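3-hydroxyacyl-CoA dehydrogenase (Archaeoglobus fulgidus, PDB 1ZEJ) probably acts as a homodimeric, NAD-dependent dehydrogenase of the 3-hydroxyacyl-CoA dehydrogenase family, oxidising a hydroxyacyl-CoA or perhaps L-gulonate. Local coordinates at residues L208-G216 with R279-L290; L218-V228 with V260-Y271. One frame throughout, in Å; residues are numbered along the deposited sequence.

Contact 1. Residues L208-G216 with R279-L290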
loop_
_atom_site.group_PDB
_atom_site.type_symbol
_atom_site.label_atom_id
_atom_site.label_comp_id
_atom_site.label_asym_id
_atom_site.label_seq_id
_atom_site.Cartn_x
_atom_site.Cartn_y
_atom_site.Cartn_z
ATOM N N LEU A 208 5.052 0.570 4.665
ATOM C CA LEU A 208 4.429 -0.320 3.713
ATOM C C LEU A 208 4.289 0.271 2.349
ATOM O O LEU A 208 4.382 -0.437 1.347
ATOM C CB LEU A 208 3.049 -0.802 4.174
ATOM C CG LEU A 208 2.999 -2.115 4.951
ATOM C CD1 LEU A 208 1.533 -2.575 4.982
ATOM C CD2 LEU A 208 3.897 -3.246 4.357
ATOM N N GLY A 209 4.071 1.582 2.296
ATOM C CA GLY A 209 3.906 2.237 0.992
ATOM C C GLY A 209 5.212 2.169 0.203
ATOM O O GLY A 209 5.218 2.029 -0.999
ATOM N N LEU A 210 6.324 2.309 0.902
ATOM C CA LEU A 210 7.640 2.257 0.286
ATOM C C LEU A 210 7.900 0.849 -0.293
ATOM O O LEU A 210 8.368 0.721 -1.393
ATOM C CB LEU A 210 8.716 2.582 1.309
ATOM C CG LEU A 210 8.981 4.112 1.446
ATOM C CD1 LEU A 210 7.899 4.793 2.121
ATOM C CD2 LEU A 210 10.312 4.380 2.198
ATOM N N LEU A 211 7.651 -0.182 0.503
ATOM C CA LEU A 211 7.851 -1.555 0.036
ATOM C C LEU A 211 6.945 -1.907 -1.133
ATOM O O LEU A 211 7.375 -2.546 -2.090
ATOM C CB LEU A 211 7.601 -2.556 1.154
ATOM C CG LEU A 211 8.487 -2.487 2.413
ATOM C CD1 LEU A 211 8.149 -3.621 3.302
ATOM C CD2 LEU A 211 9.922 -2.577 1.944
ATOM N N TYR A 212 5.682 -1.516 -1.050
ATOM C CA TYR A 212 4.734 -1.859 -2.083
ATOM C C TYR A 212 4.984 -1.022 -3.349
ATOM O O TYR A 212 4.743 -1.487 -4.455
ATOM C CB TYR A 212 3.292 -1.672 -1.588
ATOM C CG TYR A 212 2.803 -2.752 -0.627
ATOM C CD1 TYR A 212 3.654 -3.678 -0.057
ATOM C CD2 TYR A 212 1.470 -2.766 -0.226
ATOM C CE1 TYR A 212 3.173 -4.630 0.893
ATOM C CE2 TYR A 212 0.996 -3.670 0.698
ATOM C CZ TYR A 212 1.820 -4.597 1.251
ATOM O OH TYR A 212 1.246 -5.500 2.111
ATOM N N THR A 213 5.524 0.188 -3.191
ATOM C CA THR A 213 5.929 0.998 -4.339
ATOM C C THR A 213 7.060 0.348 -5.125
ATOM O O THR A 213 6.990 0.235 -6.339
ATOM C CB THR A 213 6.330 2.419 -3.906
ATOM O OG1 THR A 213 5.169 3.096 -3.419
ATOM C CG2 THR A 213 6.937 3.209 -5.038
ATOM N N LEU A 214 8.079 -0.128 -4.421
ATOM C CA LEU A 214 9.294 -0.614 -5.065
ATOM C C LEU A 214 9.167 -2.067 -5.464
ATOM O O LEU A 214 9.693 -2.475 -6.509
ATOM C CB LEU A 214 10.470 -0.438 -4.099
ATOM C CG LEU A 214 10.900 1.001 -3.843
ATOM C CD1 LEU A 214 12.054 0.914 -2.884
ATOM C CD2 LEU A 214 11.348 1.727 -5.080
ATOM N N PHE A 215 8.464 -2.851 -4.644
ATOM C CA PHE A 215 8.413 -4.320 -4.880
ATOM C C PHE A 215 7.043 -4.907 -5.127
ATOM O O PHE A 215 6.945 -6.006 -5.654
ATOM C CB PHE A 215 9.110 -5.067 -3.721
ATOM C CG PHE A 215 10.444 -4.506 -3.369
ATOM C CD1 PHE A 215 11.552 -4.746 -4.184
ATOM C CD2 PHE A 215 10.596 -3.696 -2.251
ATOM C CE1 PHE A 215 12.779 -4.186 -3.883
ATOM C CE2 PHE A 215 11.832 -3.136 -1.934
ATOM C CZ PHE A 215 12.915 -3.386 -2.755
ATOM N N GLY A 216 5.987 -4.175 -4.779
ATOM C CA GLY A 216 4.639 -4.704 -4.741
ATOM C C GLY A 216 4.492 -5.637 -3.526
ATOM O O GLY A 216 5.483 -6.095 -2.951
ATOM N N ARG A 279 17.754 -4.515 -3.189
ATOM C CA ARG A 279 16.620 -4.070 -2.377
ATOM C C ARG A 279 16.979 -2.924 -1.412
ATOM O O ARG A 279 16.291 -1.905 -1.367
ATOM C CB ARG A 279 16.038 -5.241 -1.586
ATOM C CG ARG A 279 15.058 -4.833 -0.483
ATOM C CD ARG A 279 14.518 -6.016 0.277
ATOM N NE ARG A 279 13.550 -5.628 1.318
ATOM C CZ ARG A 279 13.855 -5.182 2.539
ATOM N NH1 ARG A 279 15.119 -5.027 2.929
ATOM N NH2 ARG A 279 12.873 -4.872 3.377
ATOM N N VAL A 280 18.003 -3.137 -0.596
ATOM C CA VAL A 280 18.435 -2.126 0.381
ATOM C C VAL A 280 18.883 -0.810 -0.303
ATOM O O VAL A 280 18.508 0.273 0.150
ATOM C CB VAL A 280 19.540 -2.682 1.314
ATOM C CG1 VAL A 280 20.033 -1.624 2.324
ATOM C CG2 VAL A 280 19.030 -3.896 2.080
ATOM N N GLU A 281 19.653 -0.922 -1.393
ATOM C CA GLU A 281 20.083 0.252 -2.174
ATOM C C GLU A 281 18.875 1.060 -2.656
ATOM O O GLU A 281 18.821 2.291 -2.511
ATOM C CB GLU A 281 20.950 -0.159 -3.397
ATOM C CG GLU A 281 22.309 -0.696 -3.021
ATOM C CD GLU A 281 23.158 -1.174 -4.226
ATOM O OE1 GLU A 281 22.630 -1.269 -5.369
ATOM O OE2 GLU A 281 24.370 -1.445 -4.016
ATOM N N ARG A 282 17.888 0.378 -3.205
ATOM C CA ARG A 282 16.689 1.083 -3.702
ATOM C C ARG A 282 15.885 1.727 -2.583
ATOM O O ARG A 282 15.398 2.844 -2.725
ATOM C CB ARG A 282 15.804 0.132 -4.501
ATOM C CG ARG A 282 16.439 -0.359 -5.779
ATOM C CD ARG A 282 15.486 -1.303 -6.447
ATOM N NE ARG A 282 14.344 -0.587 -7.040
ATOM C CZ ARG A 282 13.151 -1.135 -7.285
ATOM N NH1 ARG A 282 12.919 -2.417 -6.986
ATOM N NH2 ARG A 282 12.173 -0.411 -7.825
ATOM N N LEU A 283 15.747 1.027 -1.447
ATOM C CA LEU A 283 15.036 1.602 -0.311
ATOM C C LEU A 283 15.813 2.819 0.245
ATOM O O LEU A 283 15.222 3.836 0.581
ATOM C CB LEU A 283 14.849 0.545 0.806
ATOM C CG LEU A 283 13.813 -0.559 0.530
ATOM C CD1 LEU A 283 14.032 -1.796 1.385
ATOM C CD2 LEU A 283 12.457 -0.002 0.805
ATOM N N LYS A 284 17.138 2.722 0.349
ATOM C CA LYS A 284 17.908 3.850 0.875
ATOM C C LYS A 284 17.718 5.093 -0.021
ATOM O O LYS A 284 17.655 6.217 0.474
ATOM C CB LYS A 284 19.377 3.503 0.992
ATOM C CG LYS A 284 19.703 2.511 2.112
ATOM C CD LYS A 284 21.169 2.030 2.012
ATOM C CE LYS A 284 22.101 3.014 2.652
ATOM N NZ LYS A 284 23.553 2.582 2.685
ATOM N N LYS A 285 17.677 4.868 -1.329
ATOM C CA LYS A 285 17.537 5.952 -2.291
ATOM C C LYS A 285 16.185 6.613 -2.154
ATOM O O LYS A 285 16.081 7.843 -2.134
ATOM C CB LYS A 285 17.728 5.423 -3.706
ATOM C CG LYS A 285 19.161 4.995 -4.003
ATOM C CD LYS A 285 19.215 4.036 -5.250
ATOM C CE LYS A 285 18.596 4.630 -6.509
ATOM N NZ LYS A 285 18.184 3.618 -7.598
ATOM N N LEU A 286 15.145 5.788 -2.008
ATOM C CA LEU A 286 13.785 6.310 -1.830
ATOM C C LEU A 286 13.610 7.042 -0.519
ATOM O O LEU A 286 13.030 8.107 -0.497
ATOM C CB LEU A 286 12.754 5.189 -1.957
ATOM C CG LEU A 286 11.277 5.581 -1.785
ATOM C CD1 LEU A 286 10.884 6.610 -2.799
ATOM C CD2 LEU A 286 10.422 4.343 -1.950
ATOM N N LEU A 287 14.125 6.477 0.576
ATOM C CA LEU A 287 14.154 7.174 1.873
ATOM C C LEU A 287 14.824 8.543 1.819
ATOM O O LEU A 287 14.273 9.511 2.341
ATOM C CB LEU A 287 14.833 6.308 2.928
ATOM C CG LEU A 287 14.067 5.049 3.315
ATOM C CD1 LEU A 287 14.968 4.135 4.131
ATOM C CD2 LEU A 287 12.830 5.440 4.071
ATOM N N ARG A 288 16.012 8.607 1.227
ATOM C CA ARG A 288 16.721 9.872 1.032
ATOM C C ARG A 288 15.854 10.881 0.249
ATOM O O ARG A 288 15.652 12.020 0.699
ATOM C CB ARG A 288 18.048 9.610 0.325
ATOM C CG ARG A 288 18.930 10.859 0.119
ATOM C CD ARG A 288 20.374 10.486 -0.210
ATOM N NE ARG A 288 20.462 9.834 -1.524
ATOM C CZ ARG A 288 20.665 8.527 -1.750
ATOM N NH1 ARG A 288 20.829 7.643 -0.750
ATOM N NH2 ARG A 288 20.724 8.102 -3.011
ATOM N N PHE A 289 15.258 10.432 -0.854
ATOM C CA PHE A 289 14.414 11.301 -1.662
ATOM C C PHE A 289 13.244 11.833 -0.858
ATOM O O PHE A 289 12.940 13.008 -0.902
ATOM C CB PHE A 289 13.908 10.576 -2.918
ATOM C CG PHE A 289 12.907 11.373 -3.688
ATOM C CD1 PHE A 289 13.321 12.423 -4.490
ATOM C CD2 PHE A 289 11.543 11.130 -3.551
ATOM C CE1 PHE A 289 12.391 13.180 -5.175
ATOM C CE2 PHE A 289 10.623 11.897 -4.250
ATOM C CZ PHE A 289 11.055 12.924 -5.021
ATOM N N LEU A 290 12.611 10.980 -0.087
ATOM C CA LEU A 290 11.470 11.378 0.726
ATOM C C LEU A 290 11.879 12.132 2.013
ATOM O O LEU A 290 11.004 12.620 2.735
ATOM C CB LEU A 290 10.652 10.136 1.128
ATOM C CG LEU A 290 9.952 9.366 -0.000
ATOM C CD1 LEU A 290 9.443 8.033 0.503
ATOM C CD2 LEU A 290 8.840 10.160 -0.610
#
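The carbonyl oxygen of Leu-214 accepts a hydrogen bond from Arg-282 NH1 at 3.3 Å. The bond is far from straight, with 138° at the hydrogen, and the donor stands above the carbonyl plane. A bend at chi3 (73°) folds the arginine back to reach this oxygen. Arg-282 and the Leu-214 side chain run past each other in opposite directions, so that CD2 of the leucine rests over one face of the guanidinium, 3.6 Å from NH2. NH1 also comes close to CE1 of the Phe-215 ring.

Beyond this polar margin the interface is mostly leucine against leucine, a worked example of helix packing in the helical C-terminal part of 3-hydroxyacyl-CoA dehydrogenases. The axes of 208-216 and 279-290 pass 10.8 Å apart at 126°, and Leu-210 and Leu-214, one turn apart, lean on the partner helix. Leu-286 CD2 serves both, lying 3.7 Å from Leu-210 CG and 3.9 Å from Leu-214 CG. Leu-210 divides its branches: CD2 meets Leu-287 CD2 at 3.3 Å, tighter than usual, with the side chains at about a right angle, while CD1 faces Leu-290 CD1 tip to tip. Leu-283 CD2 touches both Leu-211 CD2 and Leu-214 CD1, and its CG meets the edge of the Phe-215 ring. Phe-215 CZ lies 3.4 Å from CG of Arg-279, whose extended chain leads on to the guanidinium.

NH2 of Arg-279, in the conformer described, bonds Asn-132 O of the second subunit, a residue predicted to bind NAD. Thr-213 packs on Gly-209 of that subunit; within its own helix its OG1 bonds Gly-209 O at 2.6 Å, approaching the carbonyl from the face opposite to the Thr-213 backbone N-H.

Contact 2. Residues L218-V228 with V260-Y271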
loop_
_atom_site.group_PDB
_atom_site.type_symbol
_atom_site.label_atom_id
_atom_site.label_comp_id
_atom_site.label_asym_id
_atom_site.label_seq_id
_atom_site.Cartn_x
_atom_site.Cartn_y
_atom_site.Cartn_z
ATOM N N LEU A 218 3.456 -8.761 -3.530
ATOM C CA LEU A 218 3.886 -10.135 -3.852
ATOM C C LEU A 218 5.407 -10.233 -3.970
ATOM O O LEU A 218 6.028 -11.109 -3.370
ATOM C CB LEU A 218 3.182 -10.648 -5.115
ATOM C CG LEU A 218 1.639 -10.804 -5.006
ATOM C CD1 LEU A 218 1.091 -11.445 -6.281
ATOM C CD2 LEU A 218 1.186 -11.597 -3.826
ATOM N N GLY A 219 6.018 -9.315 -4.718
ATOM C CA GLY A 219 7.482 -9.195 -4.749
ATOM C C GLY A 219 8.065 -9.037 -3.356
ATOM O O GLY A 219 9.029 -9.724 -3.024
ATOM N N ASN A 220 7.451 -8.209 -2.500
ATOM C CA ASN A 220 7.910 -8.077 -1.108
ATOM C C ASN A 220 7.917 -9.442 -0.344
ATOM O O ASN A 220 8.877 -9.773 0.364
ATOM C CB ASN A 220 7.050 -7.084 -0.346
ATOM C CG ASN A 220 7.550 -6.828 1.020
ATOM O OD1 ASN A 220 8.710 -6.454 1.176
ATOM N ND2 ASN A 220 6.701 -7.076 2.066
ATOM N N LEU A 221 6.879 -10.240 -0.590
ATOM C CA LEU A 221 6.726 -11.589 -0.046
ATOM C C LEU A 221 7.904 -12.470 -0.361
ATOM O O LEU A 221 8.393 -13.176 0.537
ATOM C CB LEU A 221 5.386 -12.208 -0.500
ATOM C CG LEU A 221 4.776 -13.363 0.285
ATOM C CD1 LEU A 221 4.553 -13.003 1.774
ATOM C CD2 LEU A 221 3.466 -13.653 -0.391
ATOM N N ASP A 222 8.443 -12.381 -1.583
ATOM C CA ASP A 222 9.625 -13.162 -1.978
ATOM C C ASP A 222 10.843 -12.896 -1.081
ATOM O O ASP A 222 11.628 -13.783 -0.815
ATOM C CB ASP A 222 10.015 -12.890 -3.448
ATOM C CG ASP A 222 9.160 -13.683 -4.449
ATOM O OD1 ASP A 222 8.566 -14.713 -4.051
ATOM O OD2 ASP A 222 9.111 -13.296 -5.637
ATOM N N TYR A 223 11.011 -11.647 -0.687
ATOM C CA TYR A 223 12.085 -11.230 0.204
ATOM C C TYR A 223 11.813 -11.641 1.643
ATOM O O TYR A 223 12.741 -12.016 2.355
ATOM C CB TYR A 223 12.206 -9.718 0.171
ATOM C CG TYR A 223 12.879 -9.223 -1.041
ATOM C CD1 TYR A 223 14.254 -9.228 -1.127
ATOM C CD2 TYR A 223 12.156 -8.809 -2.134
ATOM C CE1 TYR A 223 14.892 -8.771 -2.237
ATOM C CE2 TYR A 223 12.795 -8.374 -3.259
ATOM C CZ TYR A 223 14.193 -8.361 -3.267
ATOM O OH TYR A 223 14.831 -7.940 -4.383
ATOM N N ILE A 224 10.561 -11.527 2.081
ATOM C CA ILE A 224 10.127 -12.064 3.376
ATOM C C ILE A 224 10.449 -13.557 3.414
ATOM O O ILE A 224 11.030 -14.048 4.386
ATOM C CB ILE A 224 8.610 -11.797 3.637
ATOM C CG1 ILE A 224 8.416 -10.353 4.130
ATOM C CG2 ILE A 224 8.005 -12.766 4.678
ATOM C CD1 ILE A 224 7.019 -9.839 3.911
ATOM N N GLY A 225 10.094 -14.269 2.334
ATOM C CA GLY A 225 10.232 -15.711 2.275
ATOM C C GLY A 225 8.845 -16.300 2.274
ATOM O O GLY A 225 8.045 -16.012 3.162
ATOM N N LEU A 226 8.525 -17.058 1.223
ATOM C CA LEU A 226 7.201 -17.639 1.086
ATOM C C LEU A 226 6.943 -18.677 2.171
ATOM O O LEU A 226 5.832 -18.744 2.663
ATOM C CB LEU A 226 7.017 -18.269 -0.296
ATOM C CG LEU A 226 6.452 -17.378 -1.391
ATOM C CD1 LEU A 226 7.168 -16.052 -1.508
ATOM C CD2 LEU A 226 6.430 -18.149 -2.737
ATOM N N ASP A 227 7.957 -19.501 2.491
ATOM C CA ASP A 227 7.895 -20.425 3.633
ATOM C C ASP A 227 7.641 -19.680 4.972
ATOM O O ASP A 227 6.763 -20.060 5.766
ATOM C CB ASP A 227 9.154 -21.307 3.687
ATOM C CG ASP A 227 10.462 -20.503 3.669
ATOM O OD1 ASP A 227 10.485 -19.294 3.346
ATOM O OD2 ASP A 227 11.480 -21.088 4.004
ATOM N N VAL A 228 8.397 -18.603 5.193
ATOM C CA VAL A 228 8.241 -17.778 6.374
ATOM C C VAL A 228 6.812 -17.265 6.454
ATOM O O VAL A 228 6.157 -17.387 7.493
ATOM C CB VAL A 228 9.245 -16.591 6.366
ATOM C CG1 VAL A 228 8.859 -15.554 7.395
ATOM C CG2 VAL A 228 10.643 -17.108 6.628
ATOM N N VAL A 260 10.697 -20.826 -2.530
ATOM C CA VAL A 260 10.404 -20.122 -1.283
ATOM C C VAL A 260 10.764 -18.619 -1.296
ATOM O O VAL A 260 10.508 -17.920 -0.323
ATOM C CB VAL A 260 11.068 -20.816 -0.059
ATOM C CG1 VAL A 260 10.456 -22.208 0.163
ATOM C CG2 VAL A 260 12.605 -20.905 -0.209
ATOM N N GLY A 261 11.343 -18.136 -2.401
ATOM C CA GLY A 261 11.619 -16.720 -2.595
ATOM C C GLY A 261 13.033 -16.399 -3.017
ATOM O O GLY A 261 13.740 -17.227 -3.600
ATOM N N VAL A 262 13.445 -15.174 -2.716
ATOM C CA VAL A 262 14.774 -14.651 -3.077
ATOM C C VAL A 262 15.902 -15.585 -2.629
ATOM O O VAL A 262 16.876 -15.797 -3.363
ATOM C CB VAL A 262 14.987 -13.223 -2.473
ATOM C CG1 VAL A 262 16.394 -12.738 -2.668
ATOM C CG2 VAL A 262 14.011 -12.232 -3.096
ATOM N N LYS A 263 15.759 -16.163 -1.437
ATOM C CA LYS A 263 16.786 -17.076 -0.895
ATOM C C LYS A 263 16.992 -18.323 -1.764
ATOM O O LYS A 263 18.110 -18.860 -1.860
ATOM C CB LYS A 263 16.460 -17.457 0.561
ATOM C CG LYS A 263 15.493 -18.646 0.736
ATOM C CD LYS A 263 14.962 -18.759 2.187
ATOM C CE LYS A 263 13.611 -18.099 2.342
ATOM N NZ LYS A 263 12.995 -18.323 3.693
ATOM N N ALA A 264 15.928 -18.774 -2.431
ATOM C CA ALA A 264 16.015 -19.912 -3.346
ATOM C C ALA A 264 16.172 -19.471 -4.799
ATOM O O ALA A 264 16.243 -20.291 -5.698
ATOM C CB ALA A 264 14.791 -20.786 -3.194
ATOM N N GLY A 265 16.241 -18.166 -5.026
ATOM C CA GLY A 265 16.393 -17.638 -6.356
ATOM C C GLY A 265 15.092 -17.654 -7.122
ATOM O O GLY A 265 15.079 -17.315 -8.301
ATOM N N LYS A 266 14.005 -18.066 -6.467
ATOM C CA LYS A 266 12.705 -18.224 -7.135
ATOM C C LYS A 266 11.584 -18.327 -6.120
ATOM O O LYS A 266 11.597 -19.168 -5.237
ATOM C CB LYS A 266 12.683 -19.465 -8.058
ATOM C CG LYS A 266 11.415 -19.581 -8.945
ATOM C CD LYS A 266 11.407 -20.910 -9.725
ATOM C CE LYS A 266 10.825 -20.791 -11.100
ATOM N NZ LYS A 266 9.448 -20.218 -11.176
ATOM N N GLY A 267 10.610 -17.442 -6.240
ATOM C CA GLY A 267 9.387 -17.596 -5.500
ATOM C C GLY A 267 8.259 -17.265 -6.435
ATOM O O GLY A 267 7.998 -17.999 -7.408
ATOM N N ILE A 268 7.587 -16.159 -6.158
ATOM C CA ILE A 268 6.646 -15.603 -7.131
ATOM C C ILE A 268 7.428 -15.182 -8.390
ATOM O O ILE A 268 7.003 -15.455 -9.530
ATOM C CB ILE A 268 5.833 -14.456 -6.523
ATOM C CG1 ILE A 268 4.985 -14.993 -5.355
ATOM C CG2 ILE A 268 4.911 -13.852 -7.603
ATOM C CD1 ILE A 268 4.743 -14.027 -4.279
ATOM N N TYR A 269 8.598 -14.577 -8.179
ATOM C CA TYR A 269 9.470 -14.120 -9.258
ATOM C C TYR A 269 10.836 -14.790 -9.131
ATOM O O TYR A 269 11.073 -15.493 -8.158
ATOM C CB TYR A 269 9.627 -12.627 -9.160
ATOM C CG TYR A 269 8.312 -11.883 -9.204
ATOM C CD1 TYR A 269 7.462 -11.954 -10.326
ATOM C CD2 TYR A 269 7.901 -11.131 -8.141
ATOM C CE1 TYR A 269 6.246 -11.273 -10.340
ATOM C CE2 TYR A 269 6.725 -10.467 -8.153
ATOM C CZ TYR A 269 5.903 -10.505 -9.258
ATOM O OH TYR A 269 4.715 -9.781 -9.207
ATOM N N GLU A 270 11.713 -14.553 -10.106
ATOM C CA GLU A 270 13.060 -15.128 -10.133
ATOM C C GLU A 270 14.075 -14.027 -9.859
ATOM O O GLU A 270 13.871 -12.862 -10.260
ATOM C CB GLU A 270 13.342 -15.803 -11.480
ATOM C CG GLU A 270 12.363 -16.941 -11.769
ATOM C CD GLU A 270 12.698 -17.762 -13.008
ATOM O OE1 GLU A 270 13.828 -17.649 -13.542
ATOM O OE2 GLU A 270 11.824 -18.547 -13.443
ATOM N N TYR A 271 15.151 -14.402 -9.168
ATOM C CA TYR A 271 16.135 -13.448 -8.615
ATOM C C TYR A 271 17.570 -13.863 -8.943
ATOM O O TYR A 271 17.841 -15.049 -9.131
ATOM C CB TYR A 271 15.952 -13.339 -7.104
ATOM C CG TYR A 271 14.574 -12.798 -6.776
ATOM C CD1 TYR A 271 13.498 -13.651 -6.616
ATOM C CD2 TYR A 271 14.346 -11.433 -6.692
ATOM C CE1 TYR A 271 12.236 -13.167 -6.380
ATOM C CE2 TYR A 271 13.069 -10.930 -6.438
ATOM C CZ TYR A 271 12.021 -11.804 -6.278
ATOM O OH TYR A 271 10.730 -11.315 -6.064
HETATM O O HOH W 1 13.385 -15.475 0.549
#
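Where helix 197-224 gives way at Gly-225 to helix 226-240, backbone bonds tie the junction to loop 260-271: Leu-226 N donates to Val-260 O (2.7 Å) and Val-262 N to Asp-222 O. The loop carries a classic beta bulge at Val-260 and Gly-261 and a G1 bulge at Gly-265 and Lys-266. It docks on this junction of the C-terminal domain chiefly through Asp-222. With CG beside the backbone N (chi1 -81°), the carboxylate faces the loop amides, and OD1 takes Ile-268 N on its syn lone pair at 2.7 Å. OD2 accepts twice, from Tyr-269 N on the syn side and from the Tyr-271 hydroxyl (2.6 Å) on the anti lone pair, with carboxylate and ring almost perpendicular. Exchanging Asp-222 for an alanine would probably leave the amides of Ile-268 and Tyr-269 and the Tyr-271 hydroxyl without their shared acceptor. Lys-263 NZ forms a salt bridge with Asp-227 OD1 at 2.7 Å. Ile-268 CD1 lies against Leu-218 CB, and the Tyr-269 hydroxyl bonds Asp-201 of the second subunit. The CG2 methyl of Val-262 sits over the centres of two rings, 3.6 Å from the Tyr-223 centroid and 3.5 Å above the Tyr-271 plane.

Helix 197-224 supplies one side of both contacts, whose centres lie about 17 Å apart; along the chain, contact 2 is nested within the loop that contact 1 closes. Contact 1 is buried and largely apolar, helix against helix, with arginines at one end. Contact 2 is only partly buried and joins a loop to a helix break, and much of its hold is polar: backbone amides, a carboxylate and a more exposed salt bridge. The two meet where Tyr-223 approaches both Phe-215 and Arg-279, Arg-279 CD lying 3.5 Å from Tyr-223 CD1. Each also touches the second subunit, consistent with a homodimer built through this helical region.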